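Local atomic coordinates of Myo-inositol phosphohydrolase (Mitsuokella multacida, PDB entry 4WU3), a protein that probably removes phosphate groups from myo-inositol hexakisphosphate by hydrolysis, as a PTP-like phytase, and binds inositol-(1,3,4,5)-tetrakisphosphate in this crystal structure. Residues Ser166-Tyr172 and Pro184-Tyr189; Pro39-Lys43 and Val180-Pro184. The protein carries 2 engineered substitutions. All coordinates share one frame; numbering follows the deposited sequence.

Overall arrangement
Both contacts use strand 180-188 of one beta hairpin, and their centres lie about 15 Å apart. Contact 1 joins the two arms of the hairpin, strands 168-175 and 180-188. Contact 2 lays the first modelled residues of the chain, Pro39-Lys43, across the beginning of strand 180-188. Pro184 belongs to both, and Tyr172 ties them together: its CD1 packs 3.4 Å from CG2 of Ile181 and 4.0 Å from CG2 of Val42. Neither contact forms the inositol phosphate pocket, though the side chain of Val180 in contact 2 is about 8 Å from a bound inositol-(1,3,4,5)-tetrakisphosphate. Both lie toward the periphery, with centres about 30 and 33 Å from the centre of the chain.

Contact 1: residues Ser166-Tyr172 and Pro184-Tyr189; sequences STVKSIY and PVYVNY
Thr167 O is gripped twice: Tyr189 N donates to it at 2.9 Å from above the carbonyl plane, and a water donates to it at 2.7 Å. That water also accepts a bond from Asn188 ND2, so it links both arms of this antiparallel beta hairpin at its open end. Further along, Lys169 pairs with Val187 and Ile171 with Val185 as hydrogen-bonded pairs, each through two backbone bonds. The bond from Ile171 N to Val185 O is short, 2.7 Å, and almost straight (178°). Ser170 and Tyr186 lie between these two pairs, and Val168 and Asn188 nearer the open end, both non-hydrogen-bonded.

Tyr189 closes the open end. Its CG sits between backbone N and carbonyl carbon (chi1 62°), which brings the ring against the Ser166-Thr167 backbone, with Ser166 O 3.2 Å from Tyr189 CE2. Thr167 CA lies over one ring face as a CH-pi contact, 4.2 Å from the centroid, while Lys169 CB meets the ring at its edge. The phenol OH reaches past the hairpin to a hydrogen bond with Leu163 O. With an alanine in place of Tyr189, Thr167 would probably lose its ring platform and Leu163 O the phenol, leaving residues 166-167 less restrained.

One sheet face carries Ile171 and Val187, where Ile171 CG1 meets Val187 CG2 at 3.7 Å; Ile171 also packs on Leu50 and Ile52 of strand 49-54. The other carries Val168, Ser170, Tyr186 and Asn188, largely toward solvent. There Ser170 OG stands over a face of the Tyr186 ring. With OG anti to the backbone N (chi1 -173°), the same oxygen also comes against the proline ring of the other arm, 3.3 Å from Pro184 CB.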
ATOM      1  N   SER A 166      34.400 -14.575  16.548  1.00 26.20           N
ATOM      2  CA  SER A 166      34.986 -13.271  16.810  1.00 22.96           C
ATOM      3  C   SER A 166      34.503 -12.858  18.194  1.00 19.73           C
ATOM      4  O   SER A 166      33.497 -13.381  18.682  1.00 19.03           O
ATOM      5  CB  SER A 166      34.568 -12.227  15.773  1.00 24.60           C
ATOM      6  OG  SER A 166      34.925 -12.603  14.457  1.00 31.62           O
ATOM      7  N   THR A 167      35.227 -11.947  18.837  1.00 15.62           N
ATOM      8  CA  THR A 167      34.839 -11.448  20.154  1.00 14.20           C
ATOM      9  C   THR A 167      34.721  -9.932  20.165  1.00 13.76           C
ATOM     10  O   THR A 167      34.449  -9.325  21.197  1.00 12.43           O
ATOM     11  CB  THR A 167      35.848 -11.850  21.229  1.00 15.10           C
ATOM     12  OG1 THR A 167      37.144 -11.339  20.885  1.00 16.06           O
ATOM     13  CG2 THR A 167      35.905 -13.363  21.359  1.00 16.70           C
ATOM     14  N   VAL A 168      34.928  -9.328  19.006  1.00 14.42           N
ATOM     15  CA  VAL A 168      34.806  -7.891  18.857  1.00 13.97           C
ATOM     16  C   VAL A 168      34.442  -7.583  17.402  1.00 12.52           C
ATOM     17  O   VAL A 168      34.892  -8.269  16.481  1.00 10.85           O
ATOM     18  CB  VAL A 168      36.107  -7.190  19.268  1.00 14.12           C
ATOM     19  CG1 VAL A 168      37.278  -7.758  18.480  1.00 14.61           C
ATOM     20  CG2 VAL A 168      35.984  -5.684  19.072  1.00 15.03           C
ATOM     21  N   LYS A 169      33.595  -6.581  17.213  1.00 12.01           N
ATOM     22  CA  LYS A 169      33.096  -6.240  15.895  1.00 14.19           C
ATOM     23  C   LYS A 169      32.655  -4.790  15.847  1.00 13.78           C
ATOM     24  O   LYS A 169      32.029  -4.282  16.781  1.00 10.82           O
ATOM     25  CB  LYS A 169      31.903  -7.134  15.531  1.00 19.60           C
ATOM     26  CG  LYS A 169      31.705  -7.348  14.044  1.00 23.74           C
ATOM     27  CD  LYS A 169      31.535  -8.807  13.718  1.00 31.47           C
ATOM     28  CE  LYS A 169      31.309  -9.072  12.243  1.00 41.93           C
ATOM     29  NZ  LYS A 169      32.556  -9.502  11.549  1.00 46.60           N
ATOM     30  N   SER A 170      32.982  -4.131  14.744  1.00 14.41           N
ATOM     31  CA  SER A 170      32.512  -2.786  14.484  1.00 16.26           C
ATOM     32  C   SER A 170      31.039  -2.882  14.106  1.00 15.94           C
ATOM     33  O   SER A 170      30.696  -3.543  13.135  1.00 19.65           O
ATOM     34  CB  SER A 170      33.325  -2.147  13.351  1.00 16.26           C
ATOM     35  OG  SER A 170      32.990  -0.779  13.190  1.00 15.43           O
ATOM     36  N   ILE A 171      30.164  -2.259  14.891  1.00 16.87           N
ATOM     37  CA  ILE A 171      28.714  -2.347  14.645  1.00 15.13           C
ATOM     38  C   ILE A 171      28.117  -0.957  14.530  1.00 13.68           C
ATOM     39  O   ILE A 171      28.352  -0.089  15.386  1.00 10.59           O
ATOM     40  CB  ILE A 171      27.973  -3.043  15.787  1.00 15.49           C
ATOM     41  CG1 ILE A 171      28.621  -4.383  16.129  1.00 16.97           C
ATOM     42  CG2 ILE A 171      26.512  -3.236  15.419  1.00 15.49           C
ATOM     43  CD1 ILE A 171      28.197  -5.525  15.243  1.00 18.17           C
ATOM     44  N   TYR A 172      27.335  -0.747  13.479  1.00 13.24           N
ATOM     45  CA  TYR A 172      26.762   0.573  13.230  1.00 13.45           C
ATOM     46  C   TYR A 172      25.835   0.963  14.382  1.00 12.80           C
ATOM     47  O   TYR A 172      25.204   0.111  15.015  1.00 11.61           O
ATOM     48  CB  TYR A 172      26.001   0.620  11.891  1.00 13.05           C
ATOM     49  CG  TYR A 172      26.873   0.569  10.651  1.00 12.90           C
ATOM     50  CD1 TYR A 172      27.572   1.685  10.216  1.00 13.18           C
ATOM     51  CD2 TYR A 172      26.973  -0.599   9.899  1.00 13.39           C
ATOM     52  CE1 TYR A 172      28.362   1.636   9.077  1.00 13.75           C
ATOM     53  CE2 TYR A 172      27.758  -0.660   8.764  1.00 14.22           C
ATOM     54  CZ  TYR A 172      28.450   0.461   8.357  1.00 15.13           C
ATOM     55  OH  TYR A 172      29.226   0.397   7.224  1.00 14.56           O
ATOM     56  N   PRO A 184      29.794   3.662  13.340  1.00 19.29           N
ATOM     57  CA  PRO A 184      29.866   2.471  14.175  1.00 20.03           C
ATOM     58  C   PRO A 184      30.692   2.622  15.447  1.00 19.63           C
ATOM     59  O   PRO A 184      31.512   3.525  15.552  1.00 20.39           O
ATOM     60  CB  PRO A 184      30.513   1.440  13.244  1.00 19.53           C
ATOM     61  CG  PRO A 184      31.341   2.245  12.308  1.00 20.67           C
ATOM     62  CD  PRO A 184      30.605   3.541  12.118  1.00 19.98           C
ATOM     63  N   VAL A 185      30.446   1.736  16.407  1.00 19.07           N
ATOM     64  CA  VAL A 185      31.348   1.547  17.528  1.00 21.34           C
ATOM     65  C   VAL A 185      31.713   0.084  17.593  1.00 18.87           C
ATOM     66  O   VAL A 185      31.060  -0.751  16.973  1.00 17.25           O
ATOM     67  CB  VAL A 185      30.738   1.905  18.893  1.00 23.68           C
ATOM     68  CG1 VAL A 185      30.061   3.225  18.861  1.00 28.24           C
ATOM     69  CG2 VAL A 185      29.711   0.887  19.309  1.00 28.28           C
ATOM     70  N   TYR A 186      32.768  -0.209  18.339  1.00 18.38           N
ATOM     71  CA  TYR A 186      33.187  -1.574  18.555  1.00 17.79           C
ATOM     72  C   TYR A 186      32.440  -2.180  19.741  1.00 16.61           C
ATOM     73  O   TYR A 186      32.323  -1.575  20.813  1.00 17.96           O
ATOM     74  CB  TYR A 186      34.693  -1.633  18.773  1.00 17.79           C
ATOM     75  CG  TYR A 186      35.501  -1.316  17.538  1.00 17.78           C
ATOM     76  CD1 TYR A 186      35.819  -2.313  16.638  1.00 18.52           C
ATOM     77  CD2 TYR A 186      35.962  -0.022  17.278  1.00 18.85           C
ATOM     78  CE1 TYR A 186      36.571  -2.047  15.510  1.00 19.59           C
ATOM     79  CE2 TYR A 186      36.712   0.257  16.144  1.00 19.19           C
ATOM     80  CZ  TYR A 186      37.016  -0.765  15.269  1.00 19.54           C
ATOM     81  OH  TYR A 186      37.757  -0.525  14.135  1.00 19.67           O
ATOM     82  N   VAL A 187      31.915  -3.374  19.522  1.00 14.59           N
ATOM     83  CA  VAL A 187      31.169  -4.095  20.533  1.00 14.02           C
ATOM     84  C   VAL A 187      31.946  -5.350  20.910  1.00 13.67           C
ATOM     85  O   VAL A 187      32.339  -6.131  20.032  1.00 12.99           O
ATOM     86  CB  VAL A 187      29.796  -4.498  19.990  1.00 14.28           C
ATOM     87  CG1 VAL A 187      29.029  -5.310  21.015  1.00 15.62           C
ATOM     88  CG2 VAL A 187      29.015  -3.260  19.589  1.00 15.53           C
ATOM     89  N   ASN A 188      32.190  -5.529  22.204  1.00 12.51           N
ATOM     90  CA  ASN A 188      32.903  -6.704  22.680  1.00 13.20           C
ATOM     91  C   ASN A 188      31.891  -7.701  23.194  1.00 13.49           C
ATOM     92  O   ASN A 188      30.921  -7.320  23.825  1.00 14.00           O
ATOM     93  CB  ASN A 188      33.872  -6.352  23.806  1.00 12.85           C
ATOM     94  CG  ASN A 188      34.954  -5.402  23.365  1.00 13.01           C
ATOM     95  OD1 ASN A 188      34.834  -4.202  23.514  1.00 14.95           O
ATOM     96  ND2 ASN A 188      36.000  -5.931  22.807  1.00 12.29           N
ATOM     97  N   TYR A 189      32.121  -8.976  22.918  1.00 12.62           N
ATOM     98  CA  TYR A 189      31.174 -10.005  23.287  1.00 12.71           C
ATOM     99  C   TYR A 189      31.866 -11.359  23.305  1.00 13.53           C
ATOM    100  O   TYR A 189      32.871 -11.567  22.629  1.00 15.06           O
ATOM    101  CB  TYR A 189      30.006 -10.031  22.283  1.00 11.57           C
ATOM    102  CG  TYR A 189      30.398 -10.358  20.853  1.00 11.13           C
ATOM    103  CD1 TYR A 189      30.850  -9.363  19.981  1.00 11.17           C
ATOM    104  CD2 TYR A 189      30.298 -11.658  20.360  1.00 10.37           C
ATOM    105  CE1 TYR A 189      31.200  -9.662  18.668  1.00 11.27           C
ATOM    106  CE2 TYR A 189      30.649 -11.963  19.057  1.00  9.57           C
ATOM    107  CZ  TYR A 189      31.097 -10.968  18.214  1.00 11.14           C
ATOM    108  OH  TYR A 189      31.443 -11.275  16.912  1.00 12.26           O
TER
HETATM  109  O   HOH W   1      36.040  -8.997  23.405  1.00 13.55           O

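Contact 2: residues Pro39-Lys43 and Val180-Pro184; sequences PAVVK and VILSP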
ATOM      1  N   PRO A  39      27.210  10.731  17.130  1.00 39.02           N
ATOM      2  CA  PRO A  39      27.664  10.046  15.924  1.00 36.94           C
ATOM      3  C   PRO A  39      27.104  10.701  14.676  1.00 31.16           C
ATOM      4  O   PRO A  39      26.166  11.480  14.768  1.00 35.21           O
ATOM      5  CB  PRO A  39      27.093   8.625  16.075  1.00 39.70           C
ATOM      6  CG  PRO A  39      26.445   8.564  17.425  1.00 39.10           C
ATOM      7  CD  PRO A  39      26.155   9.977  17.821  1.00 39.31           C
ATOM      8  N   ALA A  40      27.673  10.371  13.523  1.00 28.32           N
ATOM      9  CA  ALA A  40      27.300  11.002  12.262  1.00 26.79           C
ATOM     10  C   ALA A  40      26.506  10.044  11.385  1.00 25.95           C
ATOM     11  O   ALA A  40      26.696   8.833  11.446  1.00 23.05           O
ATOM     12  CB  ALA A  40      28.548  11.460  11.525  1.00 26.01           C
ATOM     13  N   VAL A  41      25.622  10.593  10.561  1.00 22.42           N
ATOM     14  CA  VAL A  41      24.864   9.792   9.617  1.00 22.89           C
ATOM     15  C   VAL A  41      25.850   9.197   8.621  1.00 23.46           C
ATOM     16  O   VAL A  41      26.734   9.889   8.143  1.00 25.10           O
ATOM     17  CB  VAL A  41      23.817  10.640   8.854  1.00 23.10           C
ATOM     18  CG1 VAL A  41      22.990   9.774   7.913  1.00 23.54           C
ATOM     19  CG2 VAL A  41      22.906  11.370   9.825  1.00 21.68           C
ATOM     20  N   VAL A  42      25.701   7.915   8.317  1.00 23.30           N
ATOM     21  CA  VAL A  42      26.529   7.265   7.310  1.00 25.02           C
ATOM     22  C   VAL A  42      25.965   7.510   5.911  1.00 28.59           C
ATOM     23  O   VAL A  42      24.824   7.148   5.627  1.00 25.49           O
ATOM     24  CB  VAL A  42      26.586   5.750   7.562  1.00 23.58           C
ATOM     25  CG1 VAL A  42      27.377   5.051   6.456  1.00 24.65           C
ATOM     26  CG2 VAL A  42      27.177   5.481   8.936  1.00 23.64           C
ATOM     27  N   LYS A  43      26.767   8.099   5.029  1.00 35.20           N
ATOM     28  CA  LYS A  43      26.261   8.536   3.726  1.00 42.89           C
ATOM     29  C   LYS A  43      25.786   7.382   2.848  1.00 39.74           C
ATOM     30  O   LYS A  43      24.639   7.373   2.416  1.00 41.16           O
ATOM     31  CB  LYS A  43      27.318   9.359   2.987  1.00 56.33           C
ATOM     32  CG  LYS A  43      27.580  10.714   3.625  1.00 72.33           C
ATOM     33  CD  LYS A  43      28.789  11.411   3.016  1.00 85.73           C
ATOM     34  CE  LYS A  43      29.164  12.645   3.820  1.00 88.87           C
ATOM     35  NZ  LYS A  43      30.379  13.318   3.284  1.00 91.37           N
ATOM     36  N   VAL A 180      17.839   5.869  10.532  1.00 20.39           N
ATOM     37  CA  VAL A 180      19.014   5.807   9.673  1.00 19.49           C
ATOM     38  C   VAL A 180      20.281   5.340  10.422  1.00 18.48           C
ATOM     39  O   VAL A 180      20.445   5.535  11.634  1.00 16.19           O
ATOM     40  CB  VAL A 180      19.303   7.158   8.978  1.00 21.18           C
ATOM     41  CG1 VAL A 180      18.117   7.601   8.122  1.00 19.49           C
ATOM     42  CG2 VAL A 180      19.677   8.218  10.003  1.00 23.47           C
ATOM     43  N   ILE A 181      21.166   4.720   9.653  1.00 17.65           N
ATOM     44  CA  ILE A 181      22.419   4.161  10.138  1.00 17.50           C
ATOM     45  C   ILE A 181      23.410   5.255  10.547  1.00 16.96           C
ATOM     46  O   ILE A 181      23.652   6.200   9.783  1.00 16.29           O
ATOM     47  CB  ILE A 181      23.055   3.297   9.031  1.00 16.64           C
ATOM     48  CG1 ILE A 181      22.258   2.002   8.842  1.00 16.98           C
ATOM     49  CG2 ILE A 181      24.509   2.990   9.352  1.00 18.19           C
ATOM     50  CD1 ILE A 181      22.332   1.066  10.030  1.00 17.54           C
ATOM     51  N   LEU A 182      23.983   5.116  11.742  1.00 14.00           N
ATOM     52  CA  LEU A 182      24.975   6.065  12.237  1.00 14.06           C
ATOM     53  C   LEU A 182      26.348   5.401  12.364  1.00 15.18           C
ATOM     54  O   LEU A 182      26.451   4.175  12.390  1.00 13.88           O
ATOM     55  CB  LEU A 182      24.546   6.623  13.599  1.00 14.63           C
ATOM     56  CG  LEU A 182      23.164   7.276  13.700  1.00 13.08           C
ATOM     57  CD1 LEU A 182      22.914   7.694  15.128  1.00 13.45           C
ATOM     58  CD2 LEU A 182      23.043   8.480  12.783  1.00 13.28           C
ATOM     59  N   SER A 183      27.398   6.216  12.457  1.00 16.93           N
ATOM     60  CA  SER A 183      28.772   5.702  12.499  1.00 19.10           C
ATOM     61  C   SER A 183      28.981   4.681  13.618  1.00 19.34           C
ATOM     62  O   SER A 183      28.422   4.802  14.708  1.00 19.07           O
ATOM     63  CB  SER A 183      29.791   6.844  12.606  1.00 20.17           C
ATOM     64  OG  SER A 183      29.651   7.554  13.819  1.00 20.98           O
ATOM     65  N   PRO A 184      29.794   3.662  13.340  1.00 19.29           N
ATOM     66  CA  PRO A 184      29.866   2.471  14.175  1.00 20.03           C
ATOM     67  C   PRO A 184      30.692   2.622  15.447  1.00 19.63           C
ATOM     68  O   PRO A 184      31.512   3.525  15.552  1.00 20.39           O
ATOM     69  CB  PRO A 184      30.513   1.440  13.244  1.00 19.53           C
ATOM     70  CG  PRO A 184      31.341   2.245  12.308  1.00 20.67           C
ATOM     71  CD  PRO A 184      30.605   3.541  12.118  1.00 19.98           C
TER
HETATM   72  O   HOH W   2      22.560   6.183   6.814  1.00 22.17           O
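Two firm backbone hydrogen bonds join Pro39-Lys43 to the strand Val180-Pro184. Ser183 N donates to Ala40 O at 2.9 Å, approaching nearly along the C=O axis, and Val42 N donates to Ile181 O at 3.0 Å in an almost straight bond (177°). Together they make a single beta bridge between Val41 and Leu182; no regular strand continues it on the side of residues 39-43, and the touching parts, 39-42 and 180-183, run 112° apart. A weak third bond, 3.5 Å long, leads from Ala40 N to Ser183 OG, which stands between its own backbone N and carbonyl carbon (chi1 64°), a rotation that places OG within weak bonding distance of the Ala40 amide.

Water adds a further link: one molecule donates to both Val42 O and Ile181 O, giving the Ile181 carbonyl a second donor beside Val42 N.

Apolar contacts flank the bridge. Val42 points at the strand; its CG2 meets Ile181 CG2 at 3.7 Å and also rests on the Leu182-Ser183 peptide. Val41 is directed away from the strand and only its methyls reach back: CG1 meets Val180 CG2, and CG2 meets Leu182 CD2 at 4.1 Å. At the beginning of the segment, Pro39 CB leans on Leu182 CB and lies 3.6 Å from Ser183 OG.

The bridge is a surface contact on the hairpin, ahead of strand 49-54. Strand 168-175 flanks the same residues: Arg173 pairs with Leu182 through the backbone, gives NE to Ser183 O and touches Pro39, while the buried Ile181 packs against Ala49 and Lys51 of strand 49-54.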